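Local coordinates for protein citrate synthase (Mycobacterium tuberculosis, PDB 4TVM) that catalyses the condensation of oxaloacetate with acetyl-CoA and water to give citrate and CoA, a step of the Krebs cycle, at residues Y177-K180 / G184-F187; L171-A176 / L201-G206; K121-G126 / L137-N142; D150-M155 / N250-I255. All blocks are in the same frame, centred on the assembly; numbering follows the deposited sequence.

Contact 1. Residues Y177-K180 / G184-F187; sequences YAYK and GQPF
Gly184 opens the contact where its backbone faces the carbonyl of Lys180, close to the C-terminal end of helix 159-182. The next residue makes the first bond: Gln185 N donates to Lys180 O at 3.1 Å. Its side chain, extended beyond CG, brings the amide oxygen to the lysine ammonium group. Lys180 NZ to Gln185 OE1 measures 2.6 Å, and the donor lies in the plane of the amide carbonyl. Lys180 can turn this way because its chain bends at chi2 (-57°), folding CD against Gln185 CB. NZ is also hydrogen-bonded to Gly206 O, so at least two oxygens grip the buried ammonium. Pro186 takes part through its carbonyl oxygen, 3.7 Å from Lys180 CG. Phe187 closes the segment with an offset stack on Tyr177: the centroids are 4.2 Å apart and the planes 30° from parallel. Each CB lies over the face of the other ring, while Phe187 CD1 approaches Lys180 CB at 3.5 Å. Tyr177 OH is hydrogen-bonded to Leu188 O, and Phe124 meets the Phe187 ring edge-to-face. Together the bonds and the stack hold the chain that leaves helix 159-182 as it doubles back along the last turns of the helix, within the mainly helical citrate synthase fold.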
loop_
_atom_site.group_PDB
_atom_site.type_symbol
_atom_site.label_atom_id
_atom_site.label_comp_id
_atom_site.label_asym_id
_atom_site.label_seq_id
_atom_site.Cartn_x
_atom_site.Cartn_y
_atom_site.Cartn_z
ATOM N N TYR A 177 -1.285 -19.131 12.133
ATOM C CA TYR A 177 -0.580 -18.789 13.366
ATOM C C TYR A 177 -1.114 -17.539 14.028
ATOM O O TYR A 177 -1.115 -17.433 15.239
ATOM C CB TYR A 177 0.908 -18.641 13.127
ATOM C CG TYR A 177 1.599 -19.948 12.914
ATOM C CD1 TYR A 177 0.882 -21.136 12.726
ATOM C CD2 TYR A 177 2.969 -20.010 12.897
ATOM C CE1 TYR A 177 1.531 -22.326 12.528
ATOM C CE2 TYR A 177 3.619 -21.203 12.707
ATOM C CZ TYR A 177 2.892 -22.350 12.524
ATOM O OH TYR A 177 3.561 -23.515 12.324
ATOM N N ALA A 178 -1.563 -16.588 13.230
ATOM C CA ALA A 178 -2.105 -15.362 13.773
ATOM C C ALA A 178 -3.399 -15.669 14.506
ATOM O O ALA A 178 -3.711 -15.048 15.502
ATOM C CB ALA A 178 -2.328 -14.368 12.657
ATOM N N TYR A 179 -4.168 -16.624 13.996
ATOM C CA TYR A 179 -5.363 -17.106 14.704
ATOM C C TYR A 179 -4.945 -17.723 15.999
ATOM O O TYR A 179 -5.457 -17.376 17.040
ATOM C CB TYR A 179 -6.139 -18.162 13.890
ATOM C CG TYR A 179 -7.253 -18.746 14.671
ATOM C CD1 TYR A 179 -8.384 -18.006 14.943
ATOM C CD2 TYR A 179 -7.174 -20.051 15.188
ATOM C CE1 TYR A 179 -9.420 -18.548 15.689
ATOM C CE2 TYR A 179 -8.201 -20.594 15.936
ATOM C CZ TYR A 179 -9.316 -19.833 16.187
ATOM O OH TYR A 179 -10.351 -20.351 16.917
ATOM N N LYS A 180 -3.993 -18.632 15.958
ATOM C CA LYS A 180 -3.629 -19.312 17.204
ATOM C C LYS A 180 -3.187 -18.331 18.262
ATOM O O LYS A 180 -3.470 -18.518 19.454
ATOM C CB LYS A 180 -2.549 -20.356 16.965
ATOM C CG LYS A 180 -3.065 -21.561 16.176
ATOM C CD LYS A 180 -4.241 -22.182 16.906
ATOM C CE LYS A 180 -4.483 -23.631 16.495
ATOM N NZ LYS A 180 -5.618 -24.203 17.270
ATOM N N GLY A 184 -5.417 -18.719 22.797
ATOM C CA GLY A 184 -4.240 -19.066 23.604
ATOM C C GLY A 184 -3.379 -20.150 23.005
ATOM O O GLY A 184 -2.468 -20.636 23.644
ATOM N N GLN A 185 -3.619 -20.524 21.764
ATOM C CA GLN A 185 -3.327 -21.904 21.392
ATOM C C GLN A 185 -1.953 -22.217 20.779
ATOM O O GLN A 185 -1.357 -21.389 20.094
ATOM C CB GLN A 185 -4.452 -22.423 20.519
ATOM C CG GLN A 185 -5.784 -22.333 21.240
ATOM C CD GLN A 185 -6.975 -22.588 20.349
ATOM O OE1 GLN A 185 -6.862 -23.154 19.248
ATOM N NE2 GLN A 185 -8.132 -22.212 20.835
ATOM N N PRO A 186 -1.445 -23.430 21.044
ATOM C CA PRO A 186 -0.182 -23.833 20.467
ATOM C C PRO A 186 -0.220 -23.750 18.981
ATOM O O PRO A 186 -1.267 -23.963 18.372
ATOM C CB PRO A 186 -0.053 -25.310 20.851
ATOM C CG PRO A 186 -1.039 -25.563 21.884
ATOM C CD PRO A 186 -1.942 -24.395 22.043
ATOM N N PHE A 187 0.909 -23.474 18.374
ATOM C CA PHE A 187 0.951 -23.569 16.935
ATOM C C PHE A 187 1.186 -25.019 16.634
ATOM O O PHE A 187 1.925 -25.666 17.340
ATOM C CB PHE A 187 2.081 -22.768 16.324
ATOM C CG PHE A 187 1.990 -21.277 16.540
ATOM C CD1 PHE A 187 0.918 -20.665 17.203
ATOM C CD2 PHE A 187 2.982 -20.469 16.037
ATOM C CE1 PHE A 187 0.877 -19.277 17.351
ATOM C CE2 PHE A 187 2.938 -19.103 16.189
ATOM C CZ PHE A 187 1.885 -18.503 16.843
#

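Contact 2. Residues L171-A176 / L201-G206; sequences LPTIAA and LRLTFG
Ala176 and Leu203 meet where two nearly parallel helices run closest to each other. The axes of these helical segments approach to 8.8 Å and cross at -16°. Ala176 has only a methyl group here, consistent with that spacing; its CB points at the partner helix, with Leu203 CB the nearest side-chain atom, at 3.3 Å. From the next residue of helix 196-205, Thr204 OG1 comes to 3.7 Å from that methyl. The nearest pair of CA atoms is here too, Ala176 CA lying 4.6 Å from Thr204 CA. The threonine hydroxyl is no polar link between the helices, since it is hydrogen-bonded to Phe200 O, one turn back in its own helix. A turn earlier on helix 159-182 the packing is looser. Leu203, with CG beside its backbone N (chi1 -76°), carries CD1 back along the helix until it rests 3.9 Å from Thr173 CA. Thr173 OG1 brushes the same methyl at 4.2 Å, but its hydrogen bond goes to Thr114 O. No hydrogen bond joins the two segments, so the contact is plain van der Waals packing. All four touching residues are buried, the looser part included. Phe200, from the preceding turn of helix 196-205, packs on Pro172 and Ala176. Helix 159-182 is enclosed further round its circumference, with helix 383-403 packed on Leu171 and Ala175, and helix 133-147 on Leu171 and Ile174.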
loop_
_atom_site.group_PDB
_atom_site.type_symbol
_atom_site.label_atom_id
_atom_site.label_comp_id
_atom_site.label_asym_id
_atom_site.label_seq_id
_atom_site.Cartn_x
_atom_site.Cartn_y
_atom_site.Cartn_z
ATOM N N LEU A 171 1.694 -18.163 3.401
ATOM C CA LEU A 171 0.678 -17.239 3.865
ATOM C C LEU A 171 -0.479 -17.883 4.584
ATOM O O LEU A 171 -0.996 -17.286 5.524
ATOM C CB LEU A 171 0.140 -16.423 2.741
ATOM C CG LEU A 171 -0.607 -15.213 3.313
ATOM C CD1 LEU A 171 0.365 -14.098 3.533
ATOM C CD2 LEU A 171 -1.697 -14.741 2.376
ATOM N N PRO A 172 -0.903 -19.100 4.160
ATOM C CA PRO A 172 -1.869 -19.749 5.042
ATOM C C PRO A 172 -1.300 -20.140 6.367
ATOM O O PRO A 172 -1.990 -20.052 7.364
ATOM C CB PRO A 172 -2.215 -21.001 4.274
ATOM C CG PRO A 172 -2.183 -20.537 2.874
ATOM C CD PRO A 172 -0.879 -19.807 2.861
ATOM N N THR A 173 -0.052 -20.571 6.390
ATOM C CA THR A 173 0.609 -20.879 7.639
ATOM C C THR A 173 0.638 -19.700 8.583
ATOM O O THR A 173 0.384 -19.857 9.758
ATOM C CB THR A 173 2.041 -21.255 7.356
ATOM O OG1 THR A 173 2.041 -22.328 6.402
ATOM C CG2 THR A 173 2.739 -21.693 8.609
ATOM N N ILE A 174 0.939 -18.525 8.043
ATOM C CA ILE A 174 0.977 -17.292 8.813
ATOM C C ILE A 174 -0.379 -16.889 9.351
ATOM O O ILE A 174 -0.474 -16.383 10.451
ATOM C CB ILE A 174 1.467 -16.142 7.908
ATOM C CG1 ILE A 174 2.917 -16.365 7.526
ATOM C CG2 ILE A 174 1.384 -14.777 8.604
ATOM C CD1 ILE A 174 3.394 -15.383 6.497
ATOM N N ALA A 175 -1.422 -17.031 8.530
ATOM C CA ALA A 175 -2.763 -16.670 8.953
ATOM C C ALA A 175 -3.246 -17.644 10.025
ATOM O O ALA A 175 -3.925 -17.246 10.971
ATOM C CB ALA A 175 -3.686 -16.699 7.766
ATOM N N ALA A 176 -2.913 -18.920 9.883
ATOM C CA ALA A 176 -3.281 -19.881 10.910
ATOM C C ALA A 176 -2.548 -19.566 12.204
ATOM O O ALA A 176 -3.136 -19.725 13.270
ATOM C CB ALA A 176 -2.958 -21.301 10.474
ATOM N N LEU A 201 -6.650 -25.744 7.542
ATOM C CA LEU A 201 -7.709 -25.927 8.534
ATOM C C LEU A 201 -7.230 -26.608 9.812
ATOM O O LEU A 201 -7.747 -26.349 10.893
ATOM C CB LEU A 201 -8.866 -26.712 7.924
ATOM C CG LEU A 201 -9.925 -25.901 7.162
ATOM C CD1 LEU A 201 -10.767 -26.802 6.264
ATOM C CD2 LEU A 201 -10.834 -25.194 8.154
ATOM N N ARG A 202 -6.273 -27.503 9.696
ATOM C CA ARG A 202 -5.663 -28.135 10.877
ATOM C C ARG A 202 -4.845 -27.144 11.673
ATOM O O ARG A 202 -4.831 -27.178 12.906
ATOM C CB ARG A 202 -4.712 -29.256 10.458
ATOM C CG ARG A 202 -4.353 -30.224 11.578
ATOM C CD ARG A 202 -3.315 -31.253 11.150
ATOM N NE ARG A 202 -2.494 -31.734 12.268
ATOM C CZ ARG A 202 -1.219 -31.388 12.488
ATOM N NH1 ARG A 202 -0.593 -30.510 11.697
ATOM N NH2 ARG A 202 -0.561 -31.899 13.527
ATOM N N LEU A 203 -4.109 -26.294 10.947
ATOM C CA LEU A 203 -3.207 -25.341 11.569
ATOM C C LEU A 203 -4.039 -24.362 12.355
ATOM O O LEU A 203 -3.602 -23.850 13.375
ATOM C CB LEU A 203 -2.447 -24.580 10.531
ATOM C CG LEU A 203 -1.317 -25.287 9.828
ATOM C CD1 LEU A 203 -0.700 -24.306 8.829
ATOM C CD2 LEU A 203 -0.295 -25.726 10.830
ATOM N N THR A 204 -5.239 -24.115 11.853
ATOM C CA THR A 204 -6.161 -23.151 12.424
ATOM C C THR A 204 -6.916 -23.737 13.583
ATOM O O THR A 204 -7.097 -23.083 14.607
ATOM C CB THR A 204 -7.189 -22.749 11.375
ATOM O OG1 THR A 204 -6.507 -22.456 10.155
ATOM C CG2 THR A 204 -7.956 -21.526 11.797
ATOM N N PHE A 205 -7.351 -24.976 13.426
ATOM C CA PHE A 205 -8.271 -25.576 14.370
ATOM C C PHE A 205 -7.716 -26.754 15.134
ATOM O O PHE A 205 -8.301 -27.172 16.099
ATOM C CB PHE A 205 -9.540 -26.000 13.610
ATOM C CG PHE A 205 -10.321 -24.834 13.078
ATOM C CD1 PHE A 205 -10.785 -23.845 13.958
ATOM C CD2 PHE A 205 -10.564 -24.699 11.734
ATOM C CE1 PHE A 205 -11.491 -22.760 13.494
ATOM C CE2 PHE A 205 -11.276 -23.611 11.266
ATOM C CZ PHE A 205 -11.734 -22.639 12.145
ATOM N N GLY A 206 -6.596 -27.300 14.708
ATOM C CA GLY A 206 -5.994 -28.431 15.390
ATOM C C GLY A 206 -5.456 -28.079 16.770
ATOM O O GLY A 206 -4.948 -26.968 16.990
#

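Contact 3. Residues K121-G126 / L137-N142; sequences KRFFDG and LSSVVN
Val140 meets two phenylalanines: both its methyl groups touch the Phe124 ring, and CG2 alone also meets Phe123. This is hydrophobic packing with a CH-pi contact in the helical citrate synthase fold, at the subunit interface, where segment 121-126 lies against helix 133-147. Phe124 crosses Val140 at about a right angle and offers a ring face. Val140 CG2 sits 4.2 Å from the ring centroid, 24° off the normal and displaced toward the rim, with Phe124 CZ its nearest ring atom at 3.9 Å. Val140 CG1 keeps to the same end of the ring, 4.0 Å from CZ. Phe123 instead slides past Val140 in the opposite direction and turns its edge: Phe123 CE1 is 4.1 Å from Val140 CG2, near the plane of the ring. CG2 therefore lies between a face and an edge, a place it takes because chi1 of 179° sets CG1 anti to the backbone N and CG2 beside it. Phe124 and Val140 both also pack on Ile174 of helix 159-182. On the other flank, Phe123 meets Phe123 and Phe127 of the second subunit, and Ser139 O is hydrogen-bonded to Ser139 OG of that subunit. One turn along, Asn142 reaches back over its own helix: Asn142 ND2 donates to Ser138 O at 2.8 Å, from the face of that carbonyl opposite to the one met by Asn142 N.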
loop_
_atom_site.group_PDB
_atom_site.type_symbol
_atom_site.label_atom_id
_atom_site.label_comp_id
_atom_site.label_asym_id
_atom_site.label_seq_id
_atom_site.Cartn_x
_atom_site.Cartn_y
_atom_site.Cartn_z
ATOM N N LYS A 121 8.688 -18.106 12.976
ATOM C CA LYS A 121 7.688 -18.690 13.888
ATOM C C LYS A 121 7.734 -18.053 15.253
ATOM O O LYS A 121 6.717 -17.609 15.748
ATOM C CB LYS A 121 7.935 -20.175 14.041
ATOM C CG LYS A 121 6.765 -20.946 14.597
ATOM C CD LYS A 121 7.227 -22.269 15.172
ATOM C CE LYS A 121 6.059 -23.115 15.642
ATOM N NZ LYS A 121 6.318 -23.675 16.983
ATOM N N ARG A 122 8.933 -17.997 15.848
ATOM C CA ARG A 122 9.139 -17.409 17.174
ATOM C C ARG A 122 8.714 -15.938 17.271
ATOM O O ARG A 122 8.179 -15.518 18.275
ATOM C CB ARG A 122 10.608 -17.524 17.562
ATOM C CG ARG A 122 11.029 -18.864 18.149
ATOM C CD ARG A 122 12.549 -19.014 18.109
ATOM N NE ARG A 122 13.230 -17.839 18.655
ATOM C CZ ARG A 122 14.556 -17.692 18.722
ATOM N NH1 ARG A 122 15.376 -18.646 18.280
ATOM N NH2 ARG A 122 15.067 -16.581 19.249
ATOM N N PHE A 123 8.991 -15.163 16.226
ATOM C CA PHE A 123 8.585 -13.764 16.104
ATOM C C PHE A 123 7.118 -13.487 16.420
ATOM O O PHE A 123 6.780 -12.391 16.817
ATOM C CB PHE A 123 8.872 -13.358 14.673
ATOM C CG PHE A 123 8.567 -11.930 14.341
ATOM C CD1 PHE A 123 7.326 -11.578 13.846
ATOM C CD2 PHE A 123 9.560 -10.975 14.399
ATOM C CE1 PHE A 123 7.050 -10.274 13.468
ATOM C CE2 PHE A 123 9.295 -9.661 14.035
ATOM C CZ PHE A 123 8.036 -9.311 13.557
ATOM N N PHE A 124 6.247 -14.488 16.272
ATOM C CA PHE A 124 4.879 -14.377 16.789
ATOM C C PHE A 124 4.829 -14.172 18.298
ATOM O O PHE A 124 3.829 -13.674 18.840
ATOM C CB PHE A 124 4.036 -15.598 16.393
ATOM C CG PHE A 124 3.549 -15.573 14.940
ATOM C CD1 PHE A 124 4.346 -16.065 13.906
ATOM C CD2 PHE A 124 2.302 -15.071 14.626
ATOM C CE1 PHE A 124 3.908 -16.061 12.594
ATOM C CE2 PHE A 124 1.843 -15.073 13.327
ATOM C CZ PHE A 124 2.649 -15.570 12.303
ATOM N N ASP A 125 5.917 -14.528 18.973
ATOM C CA ASP A 125 5.977 -14.429 20.420
ATOM C C ASP A 125 5.936 -13.003 20.944
ATOM O O ASP A 125 5.486 -12.769 22.067
ATOM C CB ASP A 125 7.216 -15.168 20.953
ATOM C CG ASP A 125 7.087 -16.677 20.819
ATOM O OD1 ASP A 125 5.998 -17.137 20.416
ATOM O OD2 ASP A 125 8.059 -17.410 21.110
ATOM N N GLY A 126 6.382 -12.059 20.121
ATOM C CA GLY A 126 6.473 -10.658 20.507
ATOM C C GLY A 126 5.166 -9.904 20.492
ATOM O O GLY A 126 5.021 -8.850 21.141
ATOM N N LEU A 137 -0.680 -10.423 10.888
ATOM C CA LEU A 137 -0.413 -10.827 9.503
ATOM C C LEU A 137 0.239 -9.741 8.635
ATOM O O LEU A 137 1.116 -10.026 7.825
ATOM C CB LEU A 137 -1.734 -11.271 8.870
ATOM C CG LEU A 137 -1.952 -11.246 7.360
ATOM C CD1 LEU A 137 -1.438 -12.507 6.740
ATOM C CD2 LEU A 137 -3.441 -11.113 7.065
ATOM N N SER A 138 -0.185 -8.497 8.739
ATOM C CA SER A 138 0.526 -7.461 7.965
ATOM C C SER A 138 1.970 -7.350 8.504
ATOM O O SER A 138 2.937 -7.192 7.743
ATOM C CB SER A 138 -0.174 -6.126 8.117
ATOM O OG SER A 138 -0.496 -5.948 9.495
ATOM N N SER A 139 2.106 -7.466 9.824
ATOM C CA SER A 139 3.387 -7.276 10.440
ATOM C C SER A 139 4.338 -8.344 9.948
ATOM O O SER A 139 5.485 -8.051 9.599
ATOM C CB SER A 139 3.242 -7.313 11.952
ATOM O OG SER A 139 4.389 -6.797 12.585
ATOM N N VAL A 140 3.840 -9.578 9.909
ATOM C CA VAL A 140 4.658 -10.746 9.592
ATOM C C VAL A 140 5.009 -10.809 8.103
ATOM O O VAL A 140 6.088 -11.176 7.728
ATOM C CB VAL A 140 3.954 -12.021 10.080
ATOM C CG1 VAL A 140 4.765 -13.263 9.740
ATOM C CG2 VAL A 140 3.770 -11.950 11.593
ATOM N N VAL A 141 4.115 -10.355 7.251
ATOM C CA VAL A 141 4.389 -10.322 5.836
ATOM C C VAL A 141 5.514 -9.356 5.480
ATOM O O VAL A 141 6.387 -9.685 4.695
ATOM C CB VAL A 141 3.107 -9.979 5.077
ATOM C CG1 VAL A 141 3.364 -9.841 3.576
ATOM C CG2 VAL A 141 2.082 -11.066 5.337
ATOM N N ASN A 142 5.493 -8.152 6.031
ATOM C CA ASN A 142 6.640 -7.246 5.873
ATOM C C ASN A 142 7.936 -7.883 6.368
ATOM O O ASN A 142 8.977 -7.773 5.708
ATOM C CB ASN A 142 6.361 -5.946 6.583
ATOM C CG ASN A 142 5.339 -5.098 5.819
ATOM O OD1 ASN A 142 5.637 -4.557 4.731
ATOM N ND2 ASN A 142 4.123 -5.005 6.357
#

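Contact 4. Residues D150-M155 / N250-I255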
loop_
_atom_site.group_PDB
_atom_site.type_symbol
_atom_site.label_atom_id
_atom_site.label_comp_id
_atom_site.label_asym_id
_atom_site.label_seq_id
_atom_site.Cartn_x
_atom_site.Cartn_y
_atom_site.Cartn_z
ATOM N N ASP A 150 16.959 -14.054 0.385
ATOM C CA ASP A 150 17.295 -14.992 -0.653
ATOM C C ASP A 150 16.893 -14.628 -2.110
ATOM O O ASP A 150 17.725 -14.691 -3.001
ATOM C CB ASP A 150 16.616 -16.318 -0.249
ATOM C CG ASP A 150 17.289 -17.506 -0.819
ATOM O OD1 ASP A 150 18.121 -17.345 -1.727
ATOM O OD2 ASP A 150 16.988 -18.618 -0.355
ATOM N N ALA A 151 15.622 -14.296 -2.351
ATOM C CA ALA A 151 15.104 -14.209 -3.710
ATOM C C ALA A 151 14.230 -12.997 -3.891
ATOM O O ALA A 151 13.064 -13.123 -4.251
ATOM C CB ALA A 151 14.300 -15.469 -4.043
ATOM N N LEU A 152 14.780 -11.819 -3.651
ATOM C CA LEU A 152 13.977 -10.607 -3.560
ATOM C C LEU A 152 14.069 -9.728 -4.796
ATOM O O LEU A 152 13.470 -8.635 -4.826
ATOM C CB LEU A 152 14.430 -9.755 -2.362
ATOM C CG LEU A 152 13.971 -10.197 -0.984
ATOM C CD1 LEU A 152 14.323 -9.126 0.043
ATOM C CD2 LEU A 152 12.478 -10.486 -0.996
ATOM N N ASP A 153 14.791 -10.182 -5.819
ATOM C CA ASP A 153 15.003 -9.324 -6.977
ATOM C C ASP A 153 13.750 -9.298 -7.892
ATOM O O ASP A 153 13.370 -10.324 -8.504
ATOM C CB ASP A 153 16.257 -9.767 -7.714
ATOM C CG ASP A 153 16.572 -8.911 -8.900
ATOM O OD1 ASP A 153 15.737 -8.044 -9.297
ATOM O OD2 ASP A 153 17.651 -9.176 -9.476
ATOM N N PRO A 154 13.089 -8.126 -7.977
ATOM C CA PRO A 154 11.863 -8.065 -8.763
ATOM C C PRO A 154 12.118 -8.361 -10.226
ATOM O O PRO A 154 11.253 -8.891 -10.892
ATOM C CB PRO A 154 11.387 -6.614 -8.604
ATOM C CG PRO A 154 12.206 -6.020 -7.538
ATOM C CD PRO A 154 13.479 -6.805 -7.463
ATOM N N MET A 155 13.306 -8.015 -10.705
ATOM C CA MET A 155 13.673 -8.254 -12.093
ATOM C C MET A 155 14.034 -9.680 -12.388
ATOM O O MET A 155 13.747 -10.124 -13.462
ATOM C CB MET A 155 14.857 -7.373 -12.508
ATOM C CG MET A 155 14.567 -5.910 -12.313
ATOM S SD MET A 155 12.987 -5.562 -13.087
ATOM C CE MET A 155 12.241 -4.530 -11.853
ATOM N N ASN A 250 9.647 -4.996 -3.986
ATOM C CA ASN A 250 9.709 -6.437 -4.149
ATOM C C ASN A 250 8.320 -7.057 -4.000
ATOM O O ASN A 250 7.334 -6.378 -3.708
ATOM C CB ASN A 250 10.764 -7.071 -3.241
ATOM C CG ASN A 250 10.283 -7.287 -1.820
ATOM O OD1 ASN A 250 9.192 -7.796 -1.589
ATOM N ND2 ASN A 250 11.114 -6.912 -0.852
ATOM N N LEU A 251 8.242 -8.351 -4.252
ATOM C CA LEU A 251 6.965 -9.043 -4.267
ATOM C C LEU A 251 6.265 -8.984 -2.944
ATOM O O LEU A 251 5.086 -8.704 -2.885
ATOM C CB LEU A 251 7.177 -10.497 -4.653
ATOM C CG LEU A 251 5.958 -11.323 -5.017
ATOM C CD1 LEU A 251 4.859 -10.534 -5.700
ATOM C CD2 LEU A 251 6.421 -12.456 -5.917
ATOM N N PHE A 252 7.000 -9.227 -1.871
ATOM C CA PHE A 252 6.432 -9.203 -0.536
ATOM C C PHE A 252 5.916 -7.838 -0.153
ATOM O O PHE A 252 4.868 -7.706 0.485
ATOM C CB PHE A 252 7.488 -9.628 0.487
ATOM C CG PHE A 252 8.010 -11.025 0.283
ATOM C CD1 PHE A 252 7.234 -12.006 -0.352
ATOM C CD2 PHE A 252 9.282 -11.377 0.729
ATOM C CE1 PHE A 252 7.728 -13.292 -0.535
ATOM C CE2 PHE A 252 9.781 -12.674 0.536
ATOM C CZ PHE A 252 8.995 -13.627 -0.084
ATOM N N THR A 253 6.667 -6.808 -0.516
ATOM C CA THR A 253 6.312 -5.471 -0.089
ATOM C C THR A 253 5.063 -5.058 -0.838
ATOM O O THR A 253 4.154 -4.455 -0.262
ATOM C CB THR A 253 7.479 -4.492 -0.293
ATOM O OG1 THR A 253 8.683 -5.066 0.251
ATOM C CG2 THR A 253 7.171 -3.163 0.373
ATOM N N SER A 254 4.964 -5.449 -2.100
ATOM C CA SER A 254 3.723 -5.189 -2.867
ATOM C C SER A 254 2.480 -5.929 -2.324
ATOM O O SER A 254 1.390 -5.357 -2.287
ATOM C CB SER A 254 3.933 -5.496 -4.341
ATOM O OG SER A 254 5.246 -5.130 -4.744
ATOM N N ILE A 255 2.639 -7.166 -1.852
ATOM C CA ILE A 255 1.487 -7.910 -1.264
ATOM C C ILE A 255 1.057 -7.304 0.064
ATOM O O ILE A 255 -0.134 -7.162 0.406
ATOM C CB ILE A 255 1.864 -9.367 -1.030
ATOM C CG1 ILE A 255 2.059 -10.077 -2.368
ATOM C CG2 ILE A 255 0.848 -10.078 -0.147
ATOM C CD1 ILE A 255 0.870 -10.002 -3.290
#
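Asn250 reaches the loop 150-155 first through CB, which lies 3.5 Å from the carbonyl oxygen of Leu152. Its chi1 of 82° puts CG between the backbone N and the carbonyl carbon, and there CG comes to 4.0 Å from Leu152 CD2. The amide then divides its work. Asn250 OD1 turns to its own helix as the N-cap of helix 251-262, accepting from Thr253 N at 2.9 Å with the donor above the carbonyl plane. Asn250 ND2 turns to Leu152 and helix 133-147: it lies 3.8 Å from Leu152 CD2 and is hydrogen-bonded to Ser145 OG. Leu152 CD2 rests against both the capping amide and the ring of Phe252, whose CD2 is 3.7 Å away. Behind the cap, Ser254 N and Ser254 OG both donate to Asn250 O, while Pro154 CG packs loosely on Asn250 CA. In the loop an Asx turn, with Met155 N bonded to Asp153 OD1, spans that proline. The helix start lies among three others: Phe252 packs on helices 133-147 and 159-182, and Leu251 and Ile255 pack on helix 383-403.

How the contacts relate
Contacts 1, 2 and 3 form one continuous packed region; contact 4 lies farther off, its centre about 18 Å from that of contact 3 and about 27 Å from that of contact 1; it touches contact 3 where Val141 CG1 is 4.0 Å from Phe252 O. Contacts 1 and 2 share helix 159-182, their centres 8 Å apart. Contact 3 is about 12 Å from contact 1, centre to centre, and touches it through Phe124 CZ, 3.6 Å from Tyr177 CB; it meets contact 2 where Val140 CG1 lies 3.9 Å from Ile174 CG2. None of the four reaches the oxaloacetate pocket. Helix 383-403, which packs on contacts 2 and 4, carries the pocket residues Phe387 and Arg391.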